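Long-range contacts in putative modulator of DNA gyrase (Bacteroides thetaiotaomicron, PDB 1VPB), which probably acts as a metallopeptidase of the U62 (PmbA/TldD) family, although it was named as a putative modulator of DNA gyrase: residues K246-V251 and S440-G445; G367-I372 and I398-L403; D290-T295 and N421-T426. All coordinates share one frame; numbering follows the deposited sequence.

Interaction 1: K246-V251 and S440-G445; sequences KYTMVV and SLVFEG
Thr248 OG1 donates a hydrogen bond of 2.8 Å to Glu444 OE1, reaching the carboxylate from its syn side but 35° out of its plane. The two side chains lie side by side and point the same way. Glu444 starts off away from the strand 246-251, and the bend at its second torsion (chi2 -67°) brings the carboxylate back to the threonine hydroxyl. The other branch of Thr248 is apolar: Thr248 CG2 packs on Val442 CG1 at 3.6 Å.

From here toward Val251 and Leu441 the backbones form an antiparallel pairing within the mixed sheet of the C-terminal domain. Met249 and Phe443 are a hydrogen-bonded pair, with Met249 N 2.9 Å from Phe443 O and Phe443 N 2.9 Å from Met249 O. Val251 and Leu441 make the next such pair, Val251 N standing 2.9 Å from Leu441 O. Val250 and Val442 form the non-hydrogen-bonded pair between them.

Met249, Val251, Leu441 and Phe443 share one face of the sheet, where helix 256-265 brings Leu259 against Met249, Val251 and the phenylalanine. Met249 runs alongside Phe443 and bends only at its last torsion (chi3 59°), which sets the methyl CE obliquely to the ring, 3.7 Å from Phe443 CD2. Val251 CG2 instead approaches the ring edge, near its plane, at 4.3 Å from Phe443 CE2. Trp420 adds an edge-to-face contact with the same ring. On the opposite face, Val250 and Val442 are met by Leu361 and Leu364 of helix 361-366, respectively.

At the end where the chain turns its corner, the carboxylate of the exposed Glu444 thus probably helps to fix the rotation of the buried Thr248 hydroxyl.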
ATOM      1  N   LYS A 246     -32.428  14.893  -8.309  1.00 35.80           N
ATOM      2  CA  LYS A 246     -32.075  15.415  -6.973  1.00 33.11           C
ATOM      3  C   LYS A 246     -32.722  14.561  -5.912  1.00 31.03           C
ATOM      4  O   LYS A 246     -33.908  14.236  -6.044  1.00 34.03           O
ATOM      5  CB  LYS A 246     -32.660  16.811  -6.780  1.00 35.74           C
ATOM      6  CG  LYS A 246     -32.155  17.875  -7.738  1.00 42.25           C
ATOM      7  CD  LYS A 246     -30.783  18.294  -7.401  1.00 41.63           C
ATOM      8  CE  LYS A 246     -30.271  19.330  -8.381  1.00 46.80           C
ATOM      9  NZ  LYS A 246     -29.024  19.869  -7.893  1.00 52.75           N
ATOM     10  N   TYR A 247     -31.993  14.298  -4.837  1.00 34.36           N
ATOM     11  CA  TYR A 247     -32.558  13.633  -3.662  1.00 34.39           C
ATOM     12  C   TYR A 247     -31.968  14.276  -2.428  1.00 32.59           C
ATOM     13  O   TYR A 247     -30.863  14.786  -2.464  1.00 32.59           O
ATOM     14  CB  TYR A 247     -32.150  12.161  -3.619  1.00 35.83           C
ATOM     15  CG  TYR A 247     -32.750  11.265  -4.692  1.00 31.18           C
ATOM     16  CD1 TYR A 247     -32.153  11.145  -5.948  1.00 35.37           C
ATOM     17  CD2 TYR A 247     -33.879  10.495  -4.424  1.00 36.46           C
ATOM     18  CE1 TYR A 247     -32.698  10.286  -6.925  1.00 37.54           C
ATOM     19  CE2 TYR A 247     -34.410   9.652  -5.379  1.00 35.59           C
ATOM     20  CZ  TYR A 247     -33.818   9.545  -6.623  1.00 40.46           C
ATOM     21  OH  TYR A 247     -34.367   8.697  -7.574  1.00 39.20           O
ATOM     22  N   THR A 248     -32.671  14.166  -1.312  1.00 32.98           N
ATOM     23  CA  THR A 248     -32.050  14.387  -0.005  1.00 31.89           C
ATOM     24  C   THR A 248     -31.062  13.241   0.262  1.00 33.55           C
ATOM     25  O   THR A 248     -31.441  12.072   0.147  1.00 36.20           O
ATOM     26  CB  THR A 248     -33.094  14.343   1.084  1.00 32.95           C
ATOM     27  OG1 THR A 248     -34.104  15.342   0.842  1.00 36.80           O
ATOM     28  CG2 THR A 248     -32.490  14.667   2.455  1.00 33.54           C
ATOM     29  N   MET A 249     -29.825  13.561   0.611  1.00 30.75           N
ATOM     30  CA  MET A 249     -28.843  12.527   0.914  1.00 31.30           C
ATOM     31  C   MET A 249     -28.638  12.396   2.417  1.00 32.45           C
ATOM     32  O   MET A 249     -28.298  13.361   3.087  1.00 33.09           O
ATOM     33  CB  MET A 249     -27.504  12.820   0.232  1.00 31.24           C
ATOM     34  CG  MET A 249     -26.474  11.740   0.507  1.00 33.28           C
ATOM     35  SD  MET A 249     -24.922  11.822  -0.374  1.00 33.42           S
ATOM     36  CE  MET A 249     -24.288  13.404   0.092  1.00 38.68           C
ATOM     37  N   VAL A 250     -28.862  11.185   2.936  1.00 32.31           N
ATOM     38  CA  VAL A 250     -28.534  10.874   4.323  1.00 32.46           C
ATOM     39  C   VAL A 250     -27.274   9.974   4.318  1.00 32.80           C
ATOM     40  O   VAL A 250     -27.167   9.051   3.513  1.00 34.09           O
ATOM     41  CB  VAL A 250     -29.705  10.187   5.070  1.00 33.63           C
ATOM     42  CG1 VAL A 250     -29.338   9.979   6.548  1.00 35.91           C
ATOM     43  CG2 VAL A 250     -30.977  11.029   4.958  1.00 34.45           C
ATOM     44  N   VAL A 251     -26.324  10.272   5.191  1.00 34.77           N
ATOM     45  CA  VAL A 251     -25.096   9.476   5.309  1.00 33.39           C
ATOM     46  C   VAL A 251     -24.877   9.012   6.740  1.00 35.93           C
ATOM     47  O   VAL A 251     -24.982   9.792   7.677  1.00 33.68           O
ATOM     48  CB  VAL A 251     -23.867  10.261   4.840  1.00 34.02           C
ATOM     49  CG1 VAL A 251     -22.651   9.311   4.701  1.00 36.71           C
ATOM     50  CG2 VAL A 251     -24.152  10.985   3.540  1.00 41.46           C
ATOM     51  N   SER A 440     -24.092  11.146  11.797  1.00 33.02           N
ATOM     52  CA  SER A 440     -24.896  11.073  10.600  1.00 32.80           C
ATOM     53  C   SER A 440     -25.127  12.488  10.062  1.00 30.94           C
ATOM     54  O   SER A 440     -25.187  13.464  10.812  1.00 32.78           O
ATOM     55  CB  SER A 440     -26.257  10.367  10.864  1.00 37.23           C
ATOM     56  OG  SER A 440     -26.050   8.998  11.246  1.00 38.04           O
ATOM     57  N   LEU A 441     -25.331  12.575   8.753  1.00 31.09           N
ATOM     58  CA  LEU A 441     -25.484  13.846   8.077  1.00 32.01           C
ATOM     59  C   LEU A 441     -26.644  13.841   7.073  1.00 32.18           C
ATOM     60  O   LEU A 441     -26.955  12.813   6.481  1.00 32.34           O
ATOM     61  CB  LEU A 441     -24.214  14.154   7.314  1.00 33.11           C
ATOM     62  CG  LEU A 441     -22.908  14.213   8.064  1.00 37.70           C
ATOM     63  CD1 LEU A 441     -21.825  14.405   7.015  1.00 43.85           C
ATOM     64  CD2 LEU A 441     -22.888  15.310   9.108  1.00 36.81           C
ATOM     65  N   VAL A 442     -27.293  14.991   6.918  1.00 32.97           N
ATOM     66  CA  VAL A 442     -28.346  15.140   5.960  1.00 31.47           C
ATOM     67  C   VAL A 442     -28.070  16.366   5.100  1.00 32.67           C
ATOM     68  O   VAL A 442     -27.840  17.458   5.613  1.00 32.47           O
ATOM     69  CB  VAL A 442     -29.731  15.362   6.621  1.00 30.54           C
ATOM     70  CG1 VAL A 442     -30.781  15.434   5.568  1.00 36.20           C
ATOM     71  CG2 VAL A 442     -30.055  14.225   7.644  1.00 33.18           C
ATOM     72  N   PHE A 443     -28.076  16.147   3.794  1.00 31.48           N
ATOM     73  CA  PHE A 443     -27.840  17.198   2.815  1.00 33.00           C
ATOM     74  C   PHE A 443     -29.048  17.291   1.907  1.00 34.66           C
ATOM     75  O   PHE A 443     -29.605  16.265   1.497  1.00 34.41           O
ATOM     76  CB  PHE A 443     -26.643  16.833   1.936  1.00 35.13           C
ATOM     77  CG  PHE A 443     -25.365  16.661   2.645  1.00 31.39           C
ATOM     78  CD1 PHE A 443     -24.475  17.747   2.806  1.00 30.79           C
ATOM     79  CD2 PHE A 443     -24.945  15.406   3.119  1.00 33.50           C
ATOM     80  CE1 PHE A 443     -23.244  17.581   3.409  1.00 33.16           C
ATOM     81  CE2 PHE A 443     -23.694  15.261   3.736  1.00 33.03           C
ATOM     82  CZ  PHE A 443     -22.849  16.353   3.887  1.00 33.97           C
ATOM     83  N   GLU A 444     -29.472  18.506   1.547  1.00 33.51           N
ATOM     84  CA  GLU A 444     -30.574  18.638   0.620  1.00 34.20           C
ATOM     85  C   GLU A 444     -30.121  18.893  -0.806  1.00 34.67           C
ATOM     86  O   GLU A 444     -29.136  19.581  -1.036  1.00 30.35           O
ATOM     87  CB  GLU A 444     -31.476  19.807   1.038  1.00 38.03           C
ATOM     88  CG  GLU A 444     -32.260  19.603   2.318  1.00 42.88           C
ATOM     89  CD  GLU A 444     -33.323  18.531   2.226  1.00 57.06           C
ATOM     90  OE1 GLU A 444     -33.633  18.088   1.089  1.00 55.96           O
ATOM     91  OE2 GLU A 444     -33.851  18.131   3.310  1.00 57.75           O
ATOM     92  N   GLY A 445     -30.897  18.375  -1.756  1.00 33.64           N
ATOM     93  CA  GLY A 445     -30.755  18.726  -3.172  1.00 32.93           C
ATOM     94  C   GLY A 445     -29.447  18.239  -3.765  1.00 34.63           C
ATOM     95  O   GLY A 445     -28.694  19.009  -4.353  1.00 34.34           O
TER

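Interaction 2: G367-I372 and I398-L403; sequences GVEKGI and IENGKL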
ATOM      1  N   GLY A 367     -37.509  11.688   8.998  1.00 41.94           N
ATOM      2  CA  GLY A 367     -37.910  13.033   8.564  1.00 43.34           C
ATOM      3  C   GLY A 367     -37.740  13.350   7.089  1.00 41.85           C
ATOM      4  O   GLY A 367     -38.022  14.473   6.663  1.00 42.20           O
ATOM      5  N   VAL A 368     -37.305  12.371   6.292  1.00 40.30           N
ATOM      6  CA  VAL A 368     -36.999  12.617   4.875  1.00 41.13           C
ATOM      7  C   VAL A 368     -38.078  12.061   3.952  1.00 41.10           C
ATOM      8  O   VAL A 368     -38.403  10.882   3.993  1.00 41.80           O
ATOM      9  CB  VAL A 368     -35.632  12.022   4.501  1.00 39.66           C
ATOM     10  CG1 VAL A 368     -35.384  12.153   3.008  1.00 42.17           C
ATOM     11  CG2 VAL A 368     -34.525  12.714   5.313  1.00 40.18           C
ATOM     12  N   GLU A 369     -38.610  12.922   3.095  1.00 43.55           N
ATOM     13  CA  GLU A 369     -39.717  12.552   2.195  1.00 44.60           C
ATOM     14  C   GLU A 369     -39.200  11.838   0.942  1.00 41.99           C
ATOM     15  O   GLU A 369     -39.795  10.874   0.504  1.00 37.07           O
ATOM     16  CB  GLU A 369     -40.511  13.806   1.803  1.00 45.33           C
ATOM     17  CG  GLU A 369     -41.816  13.562   1.049  1.00 51.58           C
ATOM     18  CD  GLU A 369     -42.462  14.871   0.608  1.00 51.57           C
ATOM     19  OE1 GLU A 369     -41.820  15.940   0.741  1.00 64.71           O
ATOM     20  OE2 GLU A 369     -43.611  14.834   0.118  1.00 68.04           O
ATOM     21  N   LYS A 370     -38.113  12.327   0.349  1.00 39.75           N
ATOM     22  CA  LYS A 370     -37.539  11.663  -0.819  1.00 39.96           C
ATOM     23  C   LYS A 370     -36.047  11.760  -0.770  1.00 35.30           C
ATOM     24  O   LYS A 370     -35.473  12.841  -0.942  1.00 35.18           O
ATOM     25  CB  LYS A 370     -38.035  12.288  -2.113  1.00 40.45           C
ATOM     26  CG  LYS A 370     -37.430  11.707  -3.394  1.00 42.53           C
ATOM     27  CD  LYS A 370     -38.098  12.315  -4.651  1.00 44.60           C
ATOM     28  CE  LYS A 370     -37.315  11.972  -5.914  1.00 52.24           C
ATOM     29  NZ  LYS A 370     -37.913  12.583  -7.131  1.00 63.58           N
ATOM     30  N   GLY A 371     -35.397  10.638  -0.494  1.00 33.99           N
ATOM     31  CA  GLY A 371     -33.977  10.687  -0.301  1.00 32.15           C
ATOM     32  C   GLY A 371     -33.342   9.365  -0.604  1.00 32.66           C
ATOM     33  O   GLY A 371     -34.014   8.417  -1.009  1.00 33.80           O
ATOM     34  N   ILE A 372     -32.045   9.352  -0.401  1.00 34.43           N
ATOM     35  CA  ILE A 372     -31.228   8.147  -0.462  1.00 36.24           C
ATOM     36  C   ILE A 372     -30.350   8.135   0.762  1.00 35.24           C
ATOM     37  O   ILE A 372     -29.663   9.116   1.079  1.00 32.76           O
ATOM     38  CB  ILE A 372     -30.375   8.147  -1.756  1.00 34.78           C
ATOM     39  CG1 ILE A 372     -31.307   7.999  -2.957  1.00 37.44           C
ATOM     40  CG2 ILE A 372     -29.288   7.045  -1.698  1.00 33.62           C
ATOM     41  CD1 ILE A 372     -30.603   8.016  -4.318  1.00 41.50           C
ATOM     42  N   ILE A 398     -35.211   6.321   0.328  1.00 39.65           N
ATOM     43  CA  ILE A 398     -36.023   6.782   1.469  1.00 37.21           C
ATOM     44  C   ILE A 398     -37.265   7.399   0.887  1.00 38.63           C
ATOM     45  O   ILE A 398     -37.153   8.322   0.095  1.00 39.10           O
ATOM     46  CB  ILE A 398     -35.316   7.874   2.330  1.00 38.22           C
ATOM     47  CG1 ILE A 398     -33.910   7.461   2.793  1.00 35.39           C
ATOM     48  CG2 ILE A 398     -36.156   8.183   3.550  1.00 37.06           C
ATOM     49  CD1 ILE A 398     -33.110   8.602   3.419  1.00 34.19           C
ATOM     50  N   GLU A 399     -38.425   6.877   1.269  1.00 36.95           N
ATOM     51  CA  GLU A 399     -39.704   7.358   0.772  1.00 38.86           C
ATOM     52  C   GLU A 399     -40.606   7.553   1.984  1.00 37.91           C
ATOM     53  O   GLU A 399     -40.885   6.604   2.719  1.00 34.48           O
ATOM     54  CB  GLU A 399     -40.331   6.357  -0.201  1.00 38.10           C
ATOM     55  CG  GLU A 399     -39.444   5.904  -1.354  1.00 44.45           C
ATOM     56  CD  GLU A 399     -40.170   4.981  -2.322  1.00 45.04           C
ATOM     57  OE1 GLU A 399     -40.936   5.482  -3.179  1.00 52.28           O
ATOM     58  OE2 GLU A 399     -39.976   3.760  -2.239  1.00 47.13           O
ATOM     59  N   ASN A 400     -41.023   8.798   2.198  1.00 41.01           N
ATOM     60  CA  ASN A 400     -41.880   9.159   3.309  1.00 42.01           C
ATOM     61  C   ASN A 400     -41.335   8.623   4.624  1.00 40.35           C
ATOM     62  O   ASN A 400     -42.065   8.016   5.407  1.00 40.39           O
ATOM     63  CB  ASN A 400     -43.314   8.670   3.030  1.00 45.69           C
ATOM     64  CG  ASN A 400     -43.887   9.309   1.788  1.00 50.77           C
ATOM     65  OD1 ASN A 400     -43.794  10.528   1.620  1.00 47.67           O
ATOM     66  ND2 ASN A 400     -44.444   8.493   0.892  1.00 55.70           N
ATOM     67  N   GLY A 401     -40.034   8.828   4.834  1.00 39.00           N
ATOM     68  CA  GLY A 401     -39.406   8.529   6.103  1.00 37.57           C
ATOM     69  C   GLY A 401     -39.062   7.077   6.335  1.00 38.32           C
ATOM     70  O   GLY A 401     -38.656   6.721   7.432  1.00 38.82           O
ATOM     71  N   LYS A 402     -39.223   6.233   5.313  1.00 39.86           N
ATOM     72  CA  LYS A 402     -38.992   4.792   5.440  1.00 40.70           C
ATOM     73  C   LYS A 402     -38.007   4.364   4.371  1.00 39.30           C
ATOM     74  O   LYS A 402     -38.060   4.858   3.248  1.00 38.30           O
ATOM     75  CB  LYS A 402     -40.300   4.003   5.238  1.00 43.08           C
ATOM     76  CG  LYS A 402     -41.404   4.268   6.270  1.00 49.19           C
ATOM     77  N   LEU A 403     -37.121   3.437   4.728  1.00 38.54           N
ATOM     78  CA  LEU A 403     -36.194   2.844   3.793  1.00 39.01           C
ATOM     79  C   LEU A 403     -36.953   1.877   2.926  1.00 38.57           C
ATOM     80  O   LEU A 403     -37.701   1.024   3.442  1.00 38.02           O
ATOM     81  CB  LEU A 403     -35.070   2.108   4.528  1.00 38.90           C
ATOM     82  CG  LEU A 403     -34.177   2.890   5.499  1.00 38.59           C
ATOM     83  CD1 LEU A 403     -33.016   2.067   5.912  1.00 40.30           C
ATOM     84  CD2 LEU A 403     -33.710   4.159   4.846  1.00 40.51           C
TER
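Ile398, on the first strand of a beta hairpin with a two-residue loop, meets Gly371 and Val368; the type I' turn runs from Glu399 to Lys402 and joins strands 388-399 and 402-413. The first of these strands pairs antiparallel with the beginning of strand 370-378. Ile398 CB sits 3.6 Å from Gly371 O, with CG1 following close to the same peptide. At the branch, CG2 lies opposite the backbone nitrogen and reaches back to the loop before the strand, 3.5 Å from Val368 O and 4.0 Å from Val368 CB; the two side chains cross at about a right angle. The longer arm leaves beside the backbone nitrogen (chi1 -53°) and then extends, so that CD1 passes the side-chain-free Gly371 and comes to rest 3.9 Å from Ile372 C. Beyond the segments, Val250 of strand 245-251 and Ile365 of helix 361-366 also pack on this isoleucine, which places it between the sheet and the helix.

Gly371 and Ile398 form a hydrogen-bonded pair, Gly371 N lying 3.0 Å from Ile398 O. In the neighbouring non-hydrogen-bonded pair, Lys370 and Glu399, both exposed, point to the other face. There the lysine makes a cation-pi contact with Tyr247, and Glu399 hydrogen-bonds through OE2 to Thr404.

The turn itself is also held by the loop. Its central residues, Asn400 and Gly401, both have the positive phi of a type I' turn, and each gives its backbone N-H to segment 367-372: Asn400 N is 2.9 Å from Glu369 O, and Gly401 N is 2.8 Å from Val368 O. The second bond is noticeably bent, with 130° at the hydrogen. Back at the strand pair, Ile398 N approaches Gly371 O at 2.8 Å from above the carbonyl plane, 48° out of it.

Interaction 3: D290-T295 and N421-T426; sequences DRLTLT and NSLVAT. With EDO (1,2-ethanediol), chain C.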
ATOM      1  N   ASP A 290     -24.776  26.916   7.795  1.00 33.31           N
ATOM      2  CA  ASP A 290     -24.869  27.239   9.223  1.00 33.92           C
ATOM      3  C   ASP A 290     -24.745  26.030  10.117  1.00 33.79           C
ATOM      4  O   ASP A 290     -24.332  26.159  11.266  1.00 35.83           O
ATOM      5  CB  ASP A 290     -26.237  27.819   9.566  1.00 32.77           C
ATOM      6  CG  ASP A 290     -26.444  29.183   9.064  1.00 35.76           C
ATOM      7  OD1 ASP A 290     -25.525  29.810   8.497  1.00 33.50           O
ATOM      8  OD2 ASP A 290     -27.546  29.752   9.271  1.00 33.13           O
ATOM      9  N   ARG A 291     -25.122  24.871   9.598  1.00 33.48           N
ATOM     10  CA  ARG A 291     -25.124  23.612  10.373  1.00 36.07           C
ATOM     11  C   ARG A 291     -23.767  22.968  10.469  1.00 36.81           C
ATOM     12  O   ARG A 291     -23.646  21.965  11.167  1.00 37.87           O
ATOM     13  CB  ARG A 291     -26.154  22.620   9.786  1.00 36.08           C
ATOM     14  CG  ARG A 291     -27.572  23.102   9.751  1.00 37.70           C
ATOM     15  CD  ARG A 291     -28.405  22.938  10.993  1.00 47.01           C
ATOM     16  NE  ARG A 291     -27.779  23.508  12.178  1.00 50.11           N
ATOM     17  CZ  ARG A 291     -27.710  24.804  12.517  1.00 50.18           C
ATOM     18  NH1 ARG A 291     -28.214  25.762  11.758  1.00 46.12           N
ATOM     19  NH2 ARG A 291     -27.102  25.128  13.665  1.00 56.58           N
ATOM     20  N   LEU A 292     -22.762  23.474   9.756  1.00 35.62           N
ATOM     21  CA  LEU A 292     -21.402  22.926   9.817  1.00 36.06           C
ATOM     22  C   LEU A 292     -20.548  23.700  10.811  1.00 36.93           C
ATOM     23  O   LEU A 292     -20.019  24.751  10.520  1.00 36.36           O
ATOM     24  CB  LEU A 292     -20.709  22.952   8.458  1.00 36.90           C
ATOM     25  CG  LEU A 292     -19.257  22.435   8.363  1.00 36.24           C
ATOM     26  CD1 LEU A 292     -19.208  21.012   8.909  1.00 37.66           C
ATOM     27  CD2 LEU A 292     -18.699  22.497   6.945  1.00 38.08           C
ATOM     28  N   THR A 293     -20.417  23.106  11.978  1.00 34.73           N
ATOM     29  CA  THR A 293     -19.473  23.522  12.977  1.00 32.88           C
ATOM     30  C   THR A 293     -18.581  22.350  13.322  1.00 31.24           C
ATOM     31  O   THR A 293     -19.035  21.241  13.644  1.00 31.87           O
ATOM     32  CB  THR A 293     -20.249  24.066  14.214  1.00 36.56           C
ATOM     33  OG1 THR A 293     -20.938  25.251  13.843  1.00 32.31           O
ATOM     34  CG2 THR A 293     -19.297  24.485  15.308  1.00 36.55           C
ATOM     35  N   LEU A 294     -17.286  22.618  13.247  1.00 32.52           N
ATOM     36  CA  LEU A 294     -16.267  21.605  13.298  1.00 31.80           C
ATOM     37  C   LEU A 294     -15.087  22.175  14.050  1.00 32.57           C
ATOM     38  O   LEU A 294     -14.600  23.243  13.716  1.00 33.90           O
ATOM     39  CB  LEU A 294     -15.829  21.228  11.898  1.00 32.01           C
ATOM     40  CG  LEU A 294     -14.905  20.006  11.799  1.00 31.01           C
ATOM     41  CD1 LEU A 294     -15.555  18.668  12.139  1.00 31.11           C
ATOM     42  CD2 LEU A 294     -14.307  19.948  10.387  1.00 35.09           C
ATOM     43  N   THR A 295     -14.643  21.466  15.092  1.00 31.23           N
ATOM     44  CA  THR A 295     -13.475  21.897  15.852  1.00 33.02           C
ATOM     45  C   THR A 295     -12.433  20.793  15.844  1.00 32.63           C
ATOM     46  O   THR A 295     -12.743  19.595  15.709  1.00 34.21           O
ATOM     47  CB  THR A 295     -13.817  22.269  17.303  1.00 36.38           C
ATOM     48  OG1 THR A 295     -14.480  21.168  17.894  1.00 37.39           O
ATOM     49  CG2 THR A 295     -14.817  23.389  17.371  1.00 38.55           C
ATOM     50  N   ASN A 421     -22.469  23.352   1.748  1.00 30.87           N
ATOM     51  CA  ASN A 421     -23.406  24.473   1.952  1.00 30.80           C
ATOM     52  C   ASN A 421     -24.837  23.989   2.066  1.00 33.91           C
ATOM     53  O   ASN A 421     -25.704  24.769   2.483  1.00 34.88           O
ATOM     54  CB  ASN A 421     -23.314  25.518   0.825  1.00 29.59           C
ATOM     55  CG  ASN A 421     -23.737  26.887   1.286  1.00 30.76           C
ATOM     56  OD1 ASN A 421     -23.443  27.260   2.406  1.00 32.58           O
ATOM     57  ND2 ASN A 421     -24.399  27.661   0.419  1.00 28.83           N
ATOM     58  N   SER A 422     -25.123  22.735   1.657  1.00 32.12           N
ATOM     59  CA  SER A 422     -26.496  22.188   1.680  1.00 32.17           C
ATOM     60  C   SER A 422     -26.782  21.195   2.849  1.00 33.70           C
ATOM     61  O   SER A 422     -27.862  20.626   2.924  1.00 33.45           O
ATOM     62  CB  SER A 422     -26.814  21.529   0.330  1.00 33.46           C
ATOM     63  OG  SER A 422     -26.085  20.354   0.205  1.00 34.66           O
ATOM     64  N   LEU A 423     -25.833  21.076   3.778  1.00 33.20           N
ATOM     65  CA  LEU A 423     -26.006  20.333   5.040  1.00 33.70           C
ATOM     66  C   LEU A 423     -27.145  20.961   5.844  1.00 34.56           C
ATOM     67  O   LEU A 423     -27.043  22.142   6.211  1.00 33.34           O
ATOM     68  CB  LEU A 423     -24.718  20.390   5.849  1.00 35.73           C
ATOM     69  CG  LEU A 423     -24.686  19.623   7.168  1.00 33.46           C
ATOM     70  CD1 LEU A 423     -24.656  18.121   6.897  1.00 33.20           C
ATOM     71  CD2 LEU A 423     -23.469  20.026   7.964  1.00 35.61           C
ATOM     72  N   VAL A 424     -28.201  20.176   6.105  1.00 33.17           N
ATOM     73  CA  VAL A 424     -29.357  20.672   6.861  1.00 33.25           C
ATOM     74  C   VAL A 424     -29.475  20.120   8.255  1.00 35.59           C
ATOM     75  O   VAL A 424     -30.187  20.718   9.057  1.00 33.06           O
ATOM     76  CB  VAL A 424     -30.688  20.429   6.142  1.00 34.45           C
ATOM     77  CG1 VAL A 424     -30.731  21.294   4.899  1.00 35.84           C
ATOM     78  CG2 VAL A 424     -30.888  18.968   5.832  1.00 32.44           C
ATOM     79  N   ALA A 425     -28.818  18.997   8.541  1.00 34.73           N
ATOM     80  CA  ALA A 425     -28.851  18.424   9.884  1.00 34.48           C
ATOM     81  C   ALA A 425     -27.655  17.562  10.152  1.00 35.52           C
ATOM     82  O   ALA A 425     -27.106  16.962   9.211  1.00 33.76           O
ATOM     83  CB  ALA A 425     -30.093  17.581  10.043  1.00 36.67           C
ATOM     84  N   THR A 426     -27.312  17.451  11.449  1.00 32.19           N
ATOM     85  CA  THR A 426     -26.336  16.473  11.896  1.00 34.78           C
ATOM     86  C   THR A 426     -26.942  15.646  13.030  1.00 34.42           C
ATOM     87  O   THR A 426     -27.794  16.130  13.801  1.00 34.61           O
ATOM     88  CB  THR A 426     -25.029  17.104  12.366  1.00 35.08           C
ATOM     89  OG1 THR A 426     -25.207  17.843  13.586  1.00 31.54           O
ATOM     90  CG2 THR A 426     -24.464  18.130  11.329  1.00 34.43           C
TER
HETATM   91  C1  EDO C 441     -28.072  32.764   7.417  1.00 31.32           C
HETATM   92  O1  EDO C 441     -28.554  31.460   7.703  1.00 30.78           O
HETATM   93  C2  EDO C 441     -26.586  32.808   7.021  1.00 37.68           C
HETATM   94  O2  EDO C 441     -25.733  32.501   8.147  1.00 35.72           O
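Arg291 touches strand 423-426 through its aliphatic stem: CB and CG both lie 3.7 Å from Leu423 O, and CD comes to 3.4 Å from Val424 O. Bends at chi2 (-84°) and chi3 (53°) fold this stem along the strand's carbonyls, and beyond it the guanidinium group has a long, weak ion pair with Glu355. In return, Leu423 CD2 packs against the backbone of the loop, 3.7 Å from Arg291 O and 4.1 Å from Leu292 CB, while Thr426 CG2 stands 3.9 Å from the same Arg291 O. No direct hydrogen bond joins the two segments.

The strand facing the arginine carries a classic beta bulge, in which Val424 and Ala425 both lie opposite Val442 of the neighbouring strand. Around it, Ser289 OG bridges the two sides by hydrogen bonds with Leu423 O and Arg291 N, and Thr426 OG1 bonds to Glu355 O. Phe443 packs against Leu423, and Met354 and Phe322 against Leu292. Farther out, Asp290 accepts a hydrogen bond from a 1,2-ethanediol molecule, probably from the crystallisation liquor, with EDO O2 2.7 Å from Asp290 OD1; that carboxylate oxygen also forms a salt bridge with Lys286.

Overall arrangement
Interactions 1 and 2 lie in one mixed sheet of the C-terminal domain, and interaction 3 joins it through strand 423-426, setting against it the loop that leads into strand 294-296 of another sheet. The centre of interaction 1 lies about 10 Å from that of interaction 2 and about 12 Å from that of interaction 3. Strand 245-251 runs parallel to 370-378, probably hydrogen-bonded from Ile372 N to Thr248 O at 2.8 Å, and Val250 CG2 packs on Ile398 CD1 at 3.6 Å. On the other flank, Val424 N probably bonds to Val442 O, also at 2.8 Å. Interactions 2 and 3 do not touch, their nearest atoms being about 7 Å apart. The ethanediol belongs to interaction 3 alone.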